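Local coordinates for Lmo0135 protein (Listeria monocytogenes EGD-e, PDB 5ISU), which probably binds peptides outside the cell as the substrate-binding component of an ABC transporter, at residues V140-E145 with K443-I448; A408-Y413 with A431-G436. All blocks are in the same frame, centred on the assembly; numbering follows the deposited sequence.

Contact 1: residues V140-E145 with K443-I448; sequences VAPAFE and KERQEI
Pro142 lies over one face of the Arg445 guanidinium, and this meeting makes up most of a small interface between the turn after strand 132-136 of the five-stranded antiparallel sheet and helix 442-458. Its CG sits 3.6 Å above the guanidinium plane, displaced toward the rim, with CB beside it 3.7 Å from Arg445 NH1. The proline ring thus covers the NE-CZ-NH1 side of the group. Ala143 adds a looser touch, its CB 4.3 Å from Arg445 NH2. No hydrogen bond joins the two segments.

Arg445 reaches this far because its chain runs extended from CG to NE, with CG anti to the backbone N (chi1 -159°). Pro142 belongs to a type I turn from Ala141 to Phe144, closed by Phe144 N to Ala141 O at 2.9 Å. Phe144, the last residue of the turn, packs edge-to-face against Tyr75 and Phe135.

The polar needs of Arg445 are met by other residues: a salt bridge from NH1 to Asp405, and hydrogen bonds from NE to Gly436 O and from NH2 to the Tyr449 hydroxyl. With all three nitrogens engaged, the guanidinium is fixed in rotation, so ring carbons pack on its flat face by van der Waals contact while Asp405 answers the charge.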
# COMPACT_ATOMS: atom_id res chain seq x y z
N VAL A 140 3.77 24.52 -8.78
CA VAL A 140 2.53 23.74 -8.79
C VAL A 140 2.85 22.25 -8.57
O VAL A 140 3.86 21.75 -9.06
CB VAL A 140 1.75 23.95 -10.10
CG1 VAL A 140 0.50 23.09 -10.13
CG2 VAL A 140 1.39 25.43 -10.26
N ALA A 141 2.02 21.56 -7.79
CA ALA A 141 2.19 20.11 -7.52
C ALA A 141 0.85 19.48 -7.09
O ALA A 141 0.56 19.38 -5.90
CB ALA A 141 3.25 19.89 -6.45
N PRO A 142 0.02 19.07 -8.07
CA PRO A 142 -1.29 18.46 -7.79
C PRO A 142 -1.27 17.28 -6.82
O PRO A 142 -2.19 17.15 -6.01
CB PRO A 142 -1.77 18.02 -9.18
CG PRO A 142 -0.59 18.17 -10.08
CD PRO A 142 0.18 19.30 -9.51
N ALA A 143 -0.22 16.46 -6.86
CA ALA A 143 -0.09 15.31 -5.94
C ALA A 143 0.00 15.71 -4.49
O ALA A 143 -0.12 14.86 -3.61
CB ALA A 143 1.14 14.48 -6.30
N PHE A 144 0.25 16.99 -4.21
CA PHE A 144 0.36 17.42 -2.82
C PHE A 144 -0.98 17.31 -2.08
O PHE A 144 -1.00 17.17 -0.87
CB PHE A 144 0.95 18.80 -2.71
CG PHE A 144 1.22 19.23 -1.31
CD1 PHE A 144 2.25 18.62 -0.59
CD2 PHE A 144 0.49 20.25 -0.73
CE1 PHE A 144 2.53 19.01 0.71
CE2 PHE A 144 0.77 20.65 0.57
CZ PHE A 144 1.78 20.03 1.29
N GLU A 145 -2.10 17.36 -2.81
CA GLU A 145 -3.40 17.14 -2.20
C GLU A 145 -3.45 15.76 -1.55
O GLU A 145 -3.98 15.60 -0.45
CB GLU A 145 -4.53 17.26 -3.22
CG GLU A 145 -5.92 16.95 -2.63
CD GLU A 145 -7.08 17.30 -3.56
OE1 GLU A 145 -6.86 17.61 -4.77
OE2 GLU A 145 -8.23 17.27 -3.07
N LYS A 443 -8.28 17.68 -16.73
CA LYS A 443 -8.37 16.99 -18.02
C LYS A 443 -7.01 16.86 -18.74
O LYS A 443 -6.73 15.80 -19.30
CB LYS A 443 -9.44 17.61 -18.95
CG LYS A 443 -9.38 19.12 -19.13
CD LYS A 443 -10.54 19.61 -19.98
CE LYS A 443 -10.83 21.10 -19.75
NZ LYS A 443 -9.64 21.97 -19.98
N GLU A 444 -6.17 17.89 -18.69
CA GLU A 444 -4.82 17.79 -19.29
C GLU A 444 -3.95 16.77 -18.52
O GLU A 444 -3.09 16.11 -19.09
CB GLU A 444 -4.11 19.13 -19.30
CG GLU A 444 -4.72 20.17 -20.24
CD GLU A 444 -3.94 21.49 -20.24
OE1 GLU A 444 -3.00 21.65 -19.41
OE2 GLU A 444 -4.25 22.38 -21.08
N ARG A 445 -4.19 16.65 -17.22
CA ARG A 445 -3.44 15.75 -16.39
C ARG A 445 -3.96 14.32 -16.66
O ARG A 445 -3.18 13.36 -16.68
CB ARG A 445 -3.53 16.16 -14.92
CG ARG A 445 -2.39 15.61 -14.09
CD ARG A 445 -2.53 15.78 -12.58
NE ARG A 445 -1.35 15.13 -11.99
CZ ARG A 445 -1.29 14.56 -10.79
NH1 ARG A 445 -2.36 14.50 -9.99
NH2 ARG A 445 -0.15 13.99 -10.41
N GLN A 446 -5.26 14.18 -16.90
CA GLN A 446 -5.85 12.88 -17.23
C GLN A 446 -5.21 12.33 -18.52
O GLN A 446 -4.80 11.18 -18.55
CB GLN A 446 -7.38 12.95 -17.38
CG GLN A 446 -8.04 11.58 -17.60
CD GLN A 446 -9.56 11.64 -17.77
OE1 GLN A 446 -10.14 10.89 -18.57
NE2 GLN A 446 -10.21 12.56 -17.06
N GLU A 447 -5.12 13.17 -19.55
CA GLU A 447 -4.53 12.75 -20.83
C GLU A 447 -3.08 12.26 -20.71
O GLU A 447 -2.70 11.31 -21.36
CB GLU A 447 -4.61 13.87 -21.89
CG GLU A 447 -6.03 14.16 -22.35
CD GLU A 447 -6.14 15.20 -23.45
OE1 GLU A 447 -5.11 15.78 -23.89
OE2 GLU A 447 -7.28 15.45 -23.90
N ILE A 448 -2.31 12.90 -19.84
CA ILE A 448 -0.91 12.53 -19.63
C ILE A 448 -0.79 11.14 -19.00
O ILE A 448 -0.03 10.30 -19.49
CB ILE A 448 -0.15 13.57 -18.76
CG1 ILE A 448 -0.05 14.89 -19.54
CG2 ILE A 448 1.25 13.08 -18.41
CD1 ILE A 448 0.34 16.09 -18.69

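Contact 2: residues A408-Y413 with A431-G436; sequences AYKSLY and ALWEKG
In the side chain of Trp433, CG stands anti to the carbonyl carbon (chi1 -78°) and chi2 is 109°, which sends the indole out from helix 427-438 to meet Lys410 and the two tyrosines. Lys410 has the same first torsion, laying its CG against the six-membered ring. This is a helix-to-loop contact in a solute-binding protein of family 5: the indole packs, by CH-pi and van der Waals contact, on a turn in the loop between strand 395-400 and helix 427-438.

The face contact is a CH-pi interaction: Lys410 CA stands 4.3 Å from the centroid of the Trp433 six-membered ring and only 11° off its normal. Lys410 CG lies 3.5 Å from Trp433 CE3, and the chain then bends at chi3, its ammonium forming a salt bridge with Asp407.

At the far end of the indole, Tyr409 CB meets Trp433 CH2 at 3.8 Å. Of its side chain Tyr409 brings CB alone, Tyr413 both CB and the near part of its ring, while their hydroxyls are hydrogen-bonded away from the indole, Tyr409 to Thr310 and Thr307, Tyr413 to Tyr400. Ile452 of helix 442-458 also packs on Trp433. No hydrogen bond holds the indole: its NE1, buried by the contact, has no partner in the model; Tyr413 CB lies 3.8 Å from Trp433 NE1 and 3.7 Å from Trp433 CZ2.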
# COMPACT_ATOMS: atom_id res chain seq x y z
N ALA A 408 3.09 8.79 -7.47
CA ALA A 408 3.86 7.93 -6.57
C ALA A 408 4.47 6.71 -7.29
O ALA A 408 5.45 6.12 -6.81
CB ALA A 408 2.99 7.47 -5.38
N TYR A 409 3.93 6.35 -8.45
CA TYR A 409 4.40 5.21 -9.22
C TYR A 409 5.69 5.47 -9.99
O TYR A 409 6.27 4.54 -10.53
CB TYR A 409 3.34 4.74 -10.22
CG TYR A 409 2.06 4.16 -9.64
CD1 TYR A 409 1.13 4.96 -8.98
CD2 TYR A 409 1.72 2.84 -9.87
CE1 TYR A 409 -0.07 4.43 -8.51
CE2 TYR A 409 0.54 2.30 -9.40
CZ TYR A 409 -0.36 3.10 -8.74
OH TYR A 409 -1.54 2.53 -8.29
N LYS A 410 6.14 6.73 -10.03
CA LYS A 410 7.39 7.08 -10.74
C LYS A 410 8.61 6.24 -10.39
O LYS A 410 9.40 5.89 -11.28
CB LYS A 410 7.79 8.53 -10.45
CG LYS A 410 6.96 9.58 -11.14
CD LYS A 410 7.53 10.99 -10.94
CE LYS A 410 7.65 11.36 -9.47
NZ LYS A 410 7.79 12.84 -9.32
N SER A 411 8.77 5.95 -9.09
CA SER A 411 9.92 5.20 -8.56
C SER A 411 9.99 3.73 -9.05
O SER A 411 10.97 3.02 -8.79
CB SER A 411 9.91 5.26 -7.02
OG SER A 411 8.70 4.72 -6.49
N LEU A 412 8.94 3.30 -9.75
CA LEU A 412 8.87 1.95 -10.32
C LEU A 412 9.06 1.97 -11.84
O LEU A 412 9.21 0.91 -12.45
CB LEU A 412 7.51 1.32 -10.03
CG LEU A 412 7.16 1.03 -8.57
CD1 LEU A 412 5.66 1.18 -8.34
CD2 LEU A 412 7.65 -0.35 -8.16
N TYR A 413 9.00 3.15 -12.45
CA TYR A 413 9.11 3.23 -13.94
C TYR A 413 10.09 4.25 -14.55
O TYR A 413 10.31 4.21 -15.78
CB TYR A 413 7.70 3.41 -14.53
CG TYR A 413 6.82 2.27 -14.14
CD1 TYR A 413 6.98 1.03 -14.75
CD2 TYR A 413 5.87 2.39 -13.14
CE1 TYR A 413 6.21 -0.06 -14.39
CE2 TYR A 413 5.08 1.30 -12.76
CZ TYR A 413 5.26 0.08 -13.40
OH TYR A 413 4.52 -1.03 -13.07
N ALA A 431 9.73 12.06 -19.51
CA ALA A 431 9.33 13.48 -19.66
C ALA A 431 7.83 13.63 -19.36
O ALA A 431 7.42 14.64 -18.79
CB ALA A 431 9.65 14.00 -21.07
N LEU A 432 7.04 12.62 -19.75
CA LEU A 432 5.60 12.60 -19.44
C LEU A 432 5.38 12.49 -17.92
O LEU A 432 4.53 13.21 -17.37
CB LEU A 432 4.88 11.45 -20.16
CG LEU A 432 4.53 11.66 -21.64
CD1 LEU A 432 4.10 10.35 -22.29
CD2 LEU A 432 3.45 12.73 -21.80
N TRP A 433 6.11 11.60 -17.26
CA TRP A 433 6.01 11.46 -15.80
C TRP A 433 6.21 12.81 -15.15
O TRP A 433 5.36 13.25 -14.38
CB TRP A 433 7.02 10.47 -15.22
CG TRP A 433 6.69 8.98 -15.38
CD1 TRP A 433 7.33 8.07 -16.19
CD2 TRP A 433 5.69 8.23 -14.67
NE1 TRP A 433 6.79 6.83 -16.02
CE2 TRP A 433 5.79 6.89 -15.10
CE3 TRP A 433 4.74 8.56 -13.70
CZ2 TRP A 433 4.94 5.88 -14.61
CZ3 TRP A 433 3.90 7.56 -13.22
CH2 TRP A 433 4.01 6.23 -13.67
N GLU A 434 7.31 13.49 -15.50
CA GLU A 434 7.61 14.81 -14.92
C GLU A 434 6.58 15.88 -15.29
O GLU A 434 6.23 16.71 -14.46
CB GLU A 434 9.03 15.27 -15.23
CG GLU A 434 10.06 14.43 -14.48
CD GLU A 434 11.44 15.09 -14.40
OE1 GLU A 434 11.75 15.96 -15.24
OE2 GLU A 434 12.21 14.73 -13.47
N LYS A 435 6.08 15.82 -16.51
CA LYS A 435 5.06 16.74 -16.98
C LYS A 435 3.76 16.54 -16.17
O LYS A 435 3.11 17.50 -15.81
CB LYS A 435 4.81 16.51 -18.48
CG LYS A 435 3.87 17.49 -19.18
CD LYS A 435 3.69 17.05 -20.63
CE LYS A 435 2.59 17.79 -21.38
NZ LYS A 435 2.89 19.22 -21.61
N GLY A 436 3.42 15.29 -15.87
CA GLY A 436 2.20 15.00 -15.11
C GLY A 436 2.25 15.54 -13.70
O GLY A 436 1.23 15.98 -13.15

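Contacts 1 and 2 lie about 12 Å apart, centre to centre, on the same side of the chain's centre. Along the sequence contact 2 is nested within contact 1: segment 140-145 comes first, then 408-413, 431-436 and 443-448. Helix 427-438 carries a segment of contact 2 and helix 442-458, next in the chain, a segment of contact 1; the two helices pack together, with Ile448 CG2 3.9 Å from Gly436 CA. Contact 2 packs the first helix on the loop before it, whereas contact 1 joins the helical pair to the region of the five-stranded antiparallel sheet, through a turn that ends 298 positions before segment 443-448 begins.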